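Local coordinates for protein ornithine carbamoyltransferase (Gloeobacter violaceus, PDB 3GD5) that probably catalyses the reversible transfer of the carbamoyl group from carbamoyl phosphate to ornithine, yielding citrulline and phosphate in arginine biosynthesis, at residues Lys159-Gly164 with His227-Asp232; Ser183-Thr188 with Glu212-Arg217. All coordinates share one frame; numbering follows the deposited sequence.

Contact 1. Residues Lys159-Gly164 with His227-Asp232; sequences KLAYVG and HILYTD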
ATOM      1  N   LYS A 159     -40.701  19.943 -18.417  1.00 49.18           N
ATOM      2  CA  LYS A 159     -40.633  18.557 -17.993  1.00 48.23           C
ATOM      3  C   LYS A 159     -39.187  18.045 -18.086  1.00 47.71           C
ATOM      4  O   LYS A 159     -38.520  18.191 -19.118  1.00 47.18           O
ATOM      5  CB  LYS A 159     -41.547  17.671 -18.842  1.00 47.26           C
ATOM      6  CG  LYS A 159     -41.576  16.221 -18.361  1.00 47.56           C
ATOM      7  CD  LYS A 159     -42.094  15.262 -19.423  1.00 47.99           C
ATOM      8  CE  LYS A 159     -42.160  13.837 -18.890  1.00 48.67           C
ATOM      9  NZ  LYS A 159     -42.612  12.842 -19.909  1.00 50.07           N
ATOM     10  N   LEU A 160     -38.721  17.448 -16.990  1.00 46.89           N
ATOM     11  CA  LEU A 160     -37.369  16.886 -16.881  1.00 44.25           C
ATOM     12  C   LEU A 160     -37.485  15.359 -16.789  1.00 42.52           C
ATOM     13  O   LEU A 160     -38.257  14.824 -15.990  1.00 42.12           O
ATOM     14  CB  LEU A 160     -36.687  17.448 -15.618  1.00 44.71           C
ATOM     15  CG  LEU A 160     -35.284  17.097 -15.077  1.00 44.78           C
ATOM     16  CD1 LEU A 160     -35.087  15.596 -15.064  1.00 41.61           C
ATOM     17  CD2 LEU A 160     -34.203  17.773 -15.897  1.00 41.99           C
ATOM     18  N   ALA A 161     -36.734  14.656 -17.626  1.00 42.65           N
ATOM     19  CA  ALA A 161     -36.737  13.200 -17.604  1.00 41.71           C
ATOM     20  C   ALA A 161     -35.340  12.717 -17.226  1.00 41.63           C
ATOM     21  O   ALA A 161     -34.354  13.074 -17.871  1.00 41.07           O
ATOM     22  CB  ALA A 161     -37.127  12.648 -18.957  1.00 41.43           C
ATOM     23  N   TYR A 162     -35.261  11.921 -16.167  1.00 42.93           N
ATOM     24  CA  TYR A 162     -33.988  11.377 -15.703  1.00 42.88           C
ATOM     25  C   TYR A 162     -33.964   9.884 -15.982  1.00 42.75           C
ATOM     26  O   TYR A 162     -34.925   9.175 -15.690  1.00 42.89           O
ATOM     27  CB  TYR A 162     -33.816  11.615 -14.201  1.00 43.60           C
ATOM     28  CG  TYR A 162     -32.578  10.965 -13.624  1.00 42.58           C
ATOM     29  CD1 TYR A 162     -31.397  11.686 -13.462  1.00 43.41           C
ATOM     30  CD2 TYR A 162     -32.584   9.621 -13.258  1.00 43.40           C
ATOM     31  CE1 TYR A 162     -30.249  11.085 -12.945  1.00 43.71           C
ATOM     32  CE2 TYR A 162     -31.444   9.007 -12.741  1.00 44.72           C
ATOM     33  CZ  TYR A 162     -30.282   9.745 -12.583  1.00 43.53           C
ATOM     34  OH  TYR A 162     -29.172   9.147 -12.035  1.00 44.11           O
ATOM     35  N   VAL A 163     -32.865   9.404 -16.554  1.00 43.98           N
ATOM     36  CA  VAL A 163     -32.741   7.984 -16.860  1.00 44.16           C
ATOM     37  C   VAL A 163     -31.419   7.464 -16.327  1.00 43.90           C
ATOM     38  O   VAL A 163     -30.373   8.082 -16.524  1.00 43.19           O
ATOM     39  CB  VAL A 163     -32.821   7.714 -18.392  1.00 45.46           C
ATOM     40  CG1 VAL A 163     -34.109   8.308 -18.954  1.00 44.30           C
ATOM     41  CG2 VAL A 163     -31.604   8.301 -19.106  1.00 44.12           C
ATOM     42  N   GLY A 164     -31.482   6.327 -15.644  1.00 44.36           N
ATOM     43  CA  GLY A 164     -30.293   5.727 -15.075  1.00 43.73           C
ATOM     44  C   GLY A 164     -30.567   5.184 -13.688  1.00 45.19           C
ATOM     45  O   GLY A 164     -31.603   4.560 -13.443  1.00 45.83           O
ATOM     46  N   HIS A 227     -38.251  18.337 -22.003  1.00 44.51           N
ATOM     47  CA  HIS A 227     -37.462  19.447 -22.543  1.00 43.34           C
ATOM     48  C   HIS A 227     -36.015  19.240 -22.113  1.00 41.92           C
ATOM     49  O   HIS A 227     -35.103  19.901 -22.607  1.00 40.13           O
ATOM     50  CB  HIS A 227     -37.954  20.773 -21.971  1.00 45.91           C
ATOM     51  CG  HIS A 227     -39.424  20.985 -22.128  1.00 48.51           C
ATOM     52  ND1 HIS A 227     -39.983  21.521 -23.268  1.00 50.74           N
ATOM     53  CD2 HIS A 227     -40.456  20.706 -21.297  1.00 48.97           C
ATOM     54  CE1 HIS A 227     -41.296  21.563 -23.133  1.00 51.77           C
ATOM     55  NE2 HIS A 227     -41.608  21.074 -21.946  1.00 51.98           N
ATOM     56  N   ILE A 228     -35.822  18.309 -21.183  1.00 41.43           N
ATOM     57  CA  ILE A 228     -34.505  18.025 -20.644  1.00 40.57           C
ATOM     58  C   ILE A 228     -34.329  16.543 -20.346  1.00 40.34           C
ATOM     59  O   ILE A 228     -35.110  15.956 -19.602  1.00 40.23           O
ATOM     60  CB  ILE A 228     -34.279  18.805 -19.313  1.00 40.96           C
ATOM     61  CG1 ILE A 228     -34.543  20.293 -19.520  1.00 38.17           C
ATOM     62  CG2 ILE A 228     -32.854  18.596 -18.798  1.00 40.94           C
ATOM     63  CD1 ILE A 228     -35.548  20.863 -18.522  1.00 39.88           C
ATOM     64  N   LEU A 229     -33.314  15.933 -20.947  1.00 40.23           N
ATOM     65  CA  LEU A 229     -33.001  14.535 -20.665  1.00 40.66           C
ATOM     66  C   LEU A 229     -31.762  14.587 -19.758  1.00 38.34           C
ATOM     67  O   LEU A 229     -30.753  15.201 -20.099  1.00 36.00           O
ATOM     68  CB  LEU A 229     -32.708  13.766 -21.953  1.00 42.56           C
ATOM     69  CG  LEU A 229     -33.913  13.590 -22.881  1.00 44.20           C
ATOM     70  CD1 LEU A 229     -33.502  12.759 -24.082  1.00 44.23           C
ATOM     71  CD2 LEU A 229     -35.059  12.907 -22.132  1.00 44.79           C
ATOM     72  N   TYR A 230     -31.855  13.946 -18.601  1.00 38.48           N
ATOM     73  CA  TYR A 230     -30.785  13.968 -17.616  1.00 38.35           C
ATOM     74  C   TYR A 230     -30.318  12.571 -17.253  1.00 40.02           C
ATOM     75  O   TYR A 230     -31.123  11.653 -17.095  1.00 39.85           O
ATOM     76  CB  TYR A 230     -31.293  14.667 -16.352  1.00 37.31           C
ATOM     77  CG  TYR A 230     -30.228  15.182 -15.408  1.00 37.01           C
ATOM     78  CD1 TYR A 230     -29.373  14.311 -14.727  1.00 37.65           C
ATOM     79  CD2 TYR A 230     -30.103  16.549 -15.165  1.00 36.51           C
ATOM     80  CE1 TYR A 230     -28.422  14.795 -13.824  1.00 35.02           C
ATOM     81  CE2 TYR A 230     -29.164  17.041 -14.272  1.00 37.03           C
ATOM     82  CZ  TYR A 230     -28.323  16.164 -13.605  1.00 37.31           C
ATOM     83  OH  TYR A 230     -27.366  16.676 -12.747  1.00 38.99           O
ATOM     84  N   THR A 231     -29.010  12.408 -17.126  1.00 40.30           N
ATOM     85  CA  THR A 231     -28.470  11.118 -16.741  1.00 39.42           C
ATOM     86  C   THR A 231     -27.181  11.298 -15.958  1.00 39.79           C
ATOM     87  O   THR A 231     -26.632  12.396 -15.881  1.00 37.72           O
ATOM     88  CB  THR A 231     -28.220  10.210 -17.954  1.00 38.45           C
ATOM     89  OG1 THR A 231     -27.992   8.874 -17.493  1.00 37.32           O
ATOM     90  CG2 THR A 231     -27.021  10.689 -18.751  1.00 36.39           C
ATOM     91  N   ASP A 232     -26.708  10.198 -15.384  1.00 41.41           N
ATOM     92  CA  ASP A 232     -25.513  10.202 -14.560  1.00 41.29           C
ATOM     93  C   ASP A 232     -24.905   8.819 -14.707  1.00 42.11           C
ATOM     94  O   ASP A 232     -25.511   7.943 -15.324  1.00 40.93           O
ATOM     95  CB  ASP A 232     -25.927  10.462 -13.110  1.00 43.01           C
ATOM     96  CG  ASP A 232     -24.745  10.674 -12.178  1.00 44.88           C
ATOM     97  OD1 ASP A 232     -23.583  10.634 -12.637  1.00 46.23           O
ATOM     98  OD2 ASP A 232     -24.997  10.886 -10.972  1.00 45.54           O
TER
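Tyr162 and Tyr230 are paired on adjacent parallel strands, and their rings meet obliquely, CD1 of Tyr162 lying 3.5 Å from CD1 of Tyr230 with the planes turned 31° apart. On the same sheet face Leu160 CD2 presses on Ile228 CG2 at 3.3 Å, unusually tight, while Leu160 CD1 reaches CB of Tyr230. Helices 138-152 and 168-180 pack over this face. Tyr162 OH bonds Asp165 O, and Tyr230 OH bonds Asp144. A leucine in place of Tyr162, with neither ring nor hydroxyl, would probably leave Asp165 O without its phenol partner and open a gap beside Tyr230 CD1. The ladder is straight where Ala161 N meets Ile228 O (2.9 Å, 176°) and shortest where Tyr230 N meets Ala161 O (2.7 Å). The partly exposed Lys159-His227 end is looser: Lys159 O takes His227 N at 2.9 Å but Ile228 N only weakly at 3.4 Å. At the C-terminal end Thr231 swings OG1 away from its backbone N and beside its carbonyl carbon (chi1 -167°), where it donates to Val163 O at 2.7 Å. There the strand delivers Asp232, an ornithine-binding residue by similarity, consistent with a Rossmann-like parallel sheet bearing its site at the strand C-termini.

Contact 2. Residues Ser183-Thr188 with Glu212-Arg217; sequences SIAVAT and EVQILR
Arg217 starts out extended, CG anti to the backbone N, then bends at chi2 and chi3 (66° and 61°), and this double turn brings its guanidinium back toward Thr188, just past the end of strand 183-187. NH2 of Arg217 thereby comes 2.9 Å from Thr188 O, a weak hydrogen bond that meets the guanidinium obliquely, and CD of Arg217 packs against the same oxygen. At the other end Ser183 OG, which its first torsion sets beside its own backbone N, accepts the N-H of Glu212 (N to OG 3.1 Å) in a nearly straight bond, while CG of Glu212 lies alongside the hydroxyl. Between these ends the ladder alternates between the strands: Ile184 N to Glu212 O, Gln214 N to Ile184 O, then Val186 N to Gln214 O at 2.7 Å. Leu216 N reaches Val186 O tilted 33° out of the carbonyl plane, and Thr188 N, also tilted, closes the ladder on Leu216 O at 3.2 Å, so alignment falls off toward the C-terminal end. On one face Ile184 CG2 and Val213 CG2 lie side by side at 4.0 Å, and farther along Ile215 CD1 turns in to touch Val186 CG1 at 3.7 Å. The face of Ala185, Ala187 and Leu216 packs on Ala222 of helix 219-223. Strand 183-187, helix 196-209 and strand 213-216 form a beta-alpha-beta unit, and the pair lies at the outer side of this Rossmann-like parallel sheet.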
ATOM      1  N   SER A 183     -42.130  19.428 -14.013  1.00 50.40           N
ATOM      2  CA  SER A 183     -42.528  18.031 -13.947  1.00 50.22           C
ATOM      3  C   SER A 183     -41.301  17.151 -14.140  1.00 49.02           C
ATOM      4  O   SER A 183     -40.408  17.475 -14.923  1.00 48.46           O
ATOM      5  CB  SER A 183     -43.566  17.714 -15.029  1.00 52.05           C
ATOM      6  OG  SER A 183     -44.816  18.318 -14.732  1.00 56.77           O
ATOM      7  N   ILE A 184     -41.251  16.040 -13.417  1.00 47.61           N
ATOM      8  CA  ILE A 184     -40.119  15.136 -13.538  1.00 46.88           C
ATOM      9  C   ILE A 184     -40.520  13.672 -13.595  1.00 46.74           C
ATOM     10  O   ILE A 184     -41.351  13.200 -12.820  1.00 48.17           O
ATOM     11  CB  ILE A 184     -39.104  15.319 -12.376  1.00 46.46           C
ATOM     12  CG1 ILE A 184     -37.982  14.275 -12.509  1.00 45.00           C
ATOM     13  CG2 ILE A 184     -39.818  15.215 -11.025  1.00 43.11           C
ATOM     14  CD1 ILE A 184     -36.854  14.429 -11.515  1.00 41.70           C
ATOM     15  N   ALA A 185     -39.916  12.963 -14.535  1.00 47.01           N
ATOM     16  CA  ALA A 185     -40.156  11.545 -14.718  1.00 45.72           C
ATOM     17  C   ALA A 185     -38.793  10.871 -14.547  1.00 45.82           C
ATOM     18  O   ALA A 185     -37.839  11.185 -15.266  1.00 45.86           O
ATOM     19  CB  ALA A 185     -40.708  11.290 -16.114  1.00 44.36           C
ATOM     20  N   VAL A 186     -38.697   9.961 -13.584  1.00 45.15           N
ATOM     21  CA  VAL A 186     -37.449   9.265 -13.329  1.00 44.24           C
ATOM     22  C   VAL A 186     -37.565   7.802 -13.700  1.00 43.25           C
ATOM     23  O   VAL A 186     -38.339   7.055 -13.100  1.00 43.51           O
ATOM     24  CB  VAL A 186     -37.037   9.389 -11.847  1.00 45.08           C
ATOM     25  CG1 VAL A 186     -38.206   9.010 -10.958  1.00 49.22           C
ATOM     26  CG2 VAL A 186     -35.841   8.487 -11.557  1.00 43.52           C
ATOM     27  N   ALA A 187     -36.784   7.400 -14.697  1.00 41.96           N
ATOM     28  CA  ALA A 187     -36.778   6.027 -15.171  1.00 41.47           C
ATOM     29  C   ALA A 187     -35.510   5.299 -14.724  1.00 41.53           C
ATOM     30  O   ALA A 187     -34.390   5.745 -14.991  1.00 37.88           O
ATOM     31  CB  ALA A 187     -36.891   6.006 -16.702  1.00 42.61           C
ATOM     32  N   THR A 188     -35.695   4.170 -14.046  1.00 41.99           N
ATOM     33  CA  THR A 188     -34.573   3.376 -13.554  1.00 43.15           C
ATOM     34  C   THR A 188     -34.902   1.900 -13.629  1.00 44.55           C
ATOM     35  O   THR A 188     -36.060   1.518 -13.808  1.00 44.74           O
ATOM     36  CB  THR A 188     -34.285   3.650 -12.071  1.00 42.08           C
ATOM     37  OG1 THR A 188     -35.203   2.892 -11.268  1.00 40.90           O
ATOM     38  CG2 THR A 188     -34.442   5.123 -11.753  1.00 41.64           C
ATOM     39  N   GLU A 212     -45.947  17.309 -11.978  1.00 60.97           N
ATOM     40  CA  GLU A 212     -46.227  15.902 -11.751  1.00 60.44           C
ATOM     41  C   GLU A 212     -44.923  15.128 -11.596  1.00 58.56           C
ATOM     42  O   GLU A 212     -43.931  15.420 -12.262  1.00 58.18           O
ATOM     43  CB  GLU A 212     -47.075  15.316 -12.888  1.00 62.21           C
ATOM     44  CG  GLU A 212     -46.340  15.061 -14.184  1.00 66.24           C
ATOM     45  CD  GLU A 212     -47.173  14.256 -15.169  1.00 68.25           C
ATOM     46  OE1 GLU A 212     -47.802  13.258 -14.745  1.00 68.54           O
ATOM     47  OE2 GLU A 212     -47.188  14.613 -16.368  1.00 69.33           O
ATOM     48  N   VAL A 213     -44.937  14.151 -10.697  1.00 57.04           N
ATOM     49  CA  VAL A 213     -43.775  13.324 -10.411  1.00 54.81           C
ATOM     50  C   VAL A 213     -44.057  11.873 -10.772  1.00 54.84           C
ATOM     51  O   VAL A 213     -45.068  11.309 -10.358  1.00 54.19           O
ATOM     52  CB  VAL A 213     -43.408  13.395  -8.912  1.00 53.99           C
ATOM     53  CG1 VAL A 213     -42.308  12.389  -8.589  1.00 51.59           C
ATOM     54  CG2 VAL A 213     -42.971  14.807  -8.555  1.00 50.59           C
ATOM     55  N   GLN A 214     -43.150  11.268 -11.530  1.00 54.04           N
ATOM     56  CA  GLN A 214     -43.319   9.887 -11.950  1.00 55.29           C
ATOM     57  C   GLN A 214     -42.066   9.029 -11.833  1.00 55.03           C
ATOM     58  O   GLN A 214     -40.995   9.403 -12.316  1.00 53.63           O
ATOM     59  CB  GLN A 214     -43.788   9.842 -13.400  1.00 57.25           C
ATOM     60  CG  GLN A 214     -45.147  10.443 -13.647  1.00 60.07           C
ATOM     61  CD  GLN A 214     -45.420  10.591 -15.124  1.00 62.00           C
ATOM     62  OE1 GLN A 214     -44.881  11.490 -15.779  1.00 61.60           O
ATOM     63  NE2 GLN A 214     -46.247   9.696 -15.667  1.00 60.82           N
ATOM     64  N   ILE A 215     -42.213   7.876 -11.190  1.00 54.46           N
ATOM     65  CA  ILE A 215     -41.116   6.933 -11.046  1.00 55.27           C
ATOM     66  C   ILE A 215     -41.478   5.786 -11.977  1.00 54.92           C
ATOM     67  O   ILE A 215     -42.328   4.956 -11.671  1.00 55.03           O
ATOM     68  CB  ILE A 215     -40.966   6.437  -9.585  1.00 56.45           C
ATOM     69  CG1 ILE A 215     -40.026   5.229  -9.531  1.00 57.55           C
ATOM     70  CG2 ILE A 215     -42.323   6.070  -9.014  1.00 59.01           C
ATOM     71  CD1 ILE A 215     -38.694   5.425 -10.246  1.00 59.43           C
ATOM     72  N   LEU A 216     -40.827   5.765 -13.133  1.00 55.71           N
ATOM     73  CA  LEU A 216     -41.098   4.766 -14.150  1.00 55.92           C
ATOM     74  C   LEU A 216     -39.966   3.778 -14.375  1.00 56.21           C
ATOM     75  O   LEU A 216     -38.865   3.920 -13.843  1.00 56.27           O
ATOM     76  CB  LEU A 216     -41.407   5.465 -15.476  1.00 55.19           C
ATOM     77  CG  LEU A 216     -42.311   6.699 -15.421  1.00 55.17           C
ATOM     78  CD1 LEU A 216     -42.488   7.254 -16.824  1.00 54.78           C
ATOM     79  CD2 LEU A 216     -43.658   6.337 -14.815  1.00 54.60           C
ATOM     80  N   ARG A 217     -40.254   2.778 -15.194  1.00 56.33           N
ATOM     81  CA  ARG A 217     -39.285   1.758 -15.527  1.00 57.03           C
ATOM     82  C   ARG A 217     -38.782   2.007 -16.947  1.00 56.80           C
ATOM     83  O   ARG A 217     -37.596   1.834 -17.229  1.00 56.35           O
ATOM     84  CB  ARG A 217     -39.938   0.381 -15.423  1.00 57.73           C
ATOM     85  CG  ARG A 217     -38.980  -0.789 -15.506  1.00 60.14           C
ATOM     86  CD  ARG A 217     -38.022  -0.840 -14.317  1.00 61.50           C
ATOM     87  NE  ARG A 217     -38.707  -0.982 -13.033  1.00 62.09           N
ATOM     88  CZ  ARG A 217     -39.029   0.032 -12.236  1.00 64.08           C
ATOM     89  NH1 ARG A 217     -39.653  -0.194 -11.086  1.00 63.64           N
ATOM     90  NH2 ARG A 217     -38.718   1.274 -12.581  1.00 66.22           N
TER

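Overall arrangement
Both contacts belong to one five-stranded parallel sheet in the ornithine-binding half of the chain, ordered 213-216, 183-187, 159-163, 228-231, 268-271. Their centres are about 9 Å apart, and strands 159-163 and 183-187 join them: Leu160 N lies 2.7 Å from Ser183 O, and Tyr162 O 2.8 Å from Ala187 N, both probable hydrogen bonds. Along the chain contact 2 is nested within the loop that contact 1 closes: strands are laid outward from 159-163 to 213-216 before the chain returns to add 228-231 on the other flank. Contact 1 thus sits centrally, bearing Asp232, an ornithine-binding residue by similarity, whereas contact 2 builds the flank, its Thr188 side chain about 10 Å from that of Asp232.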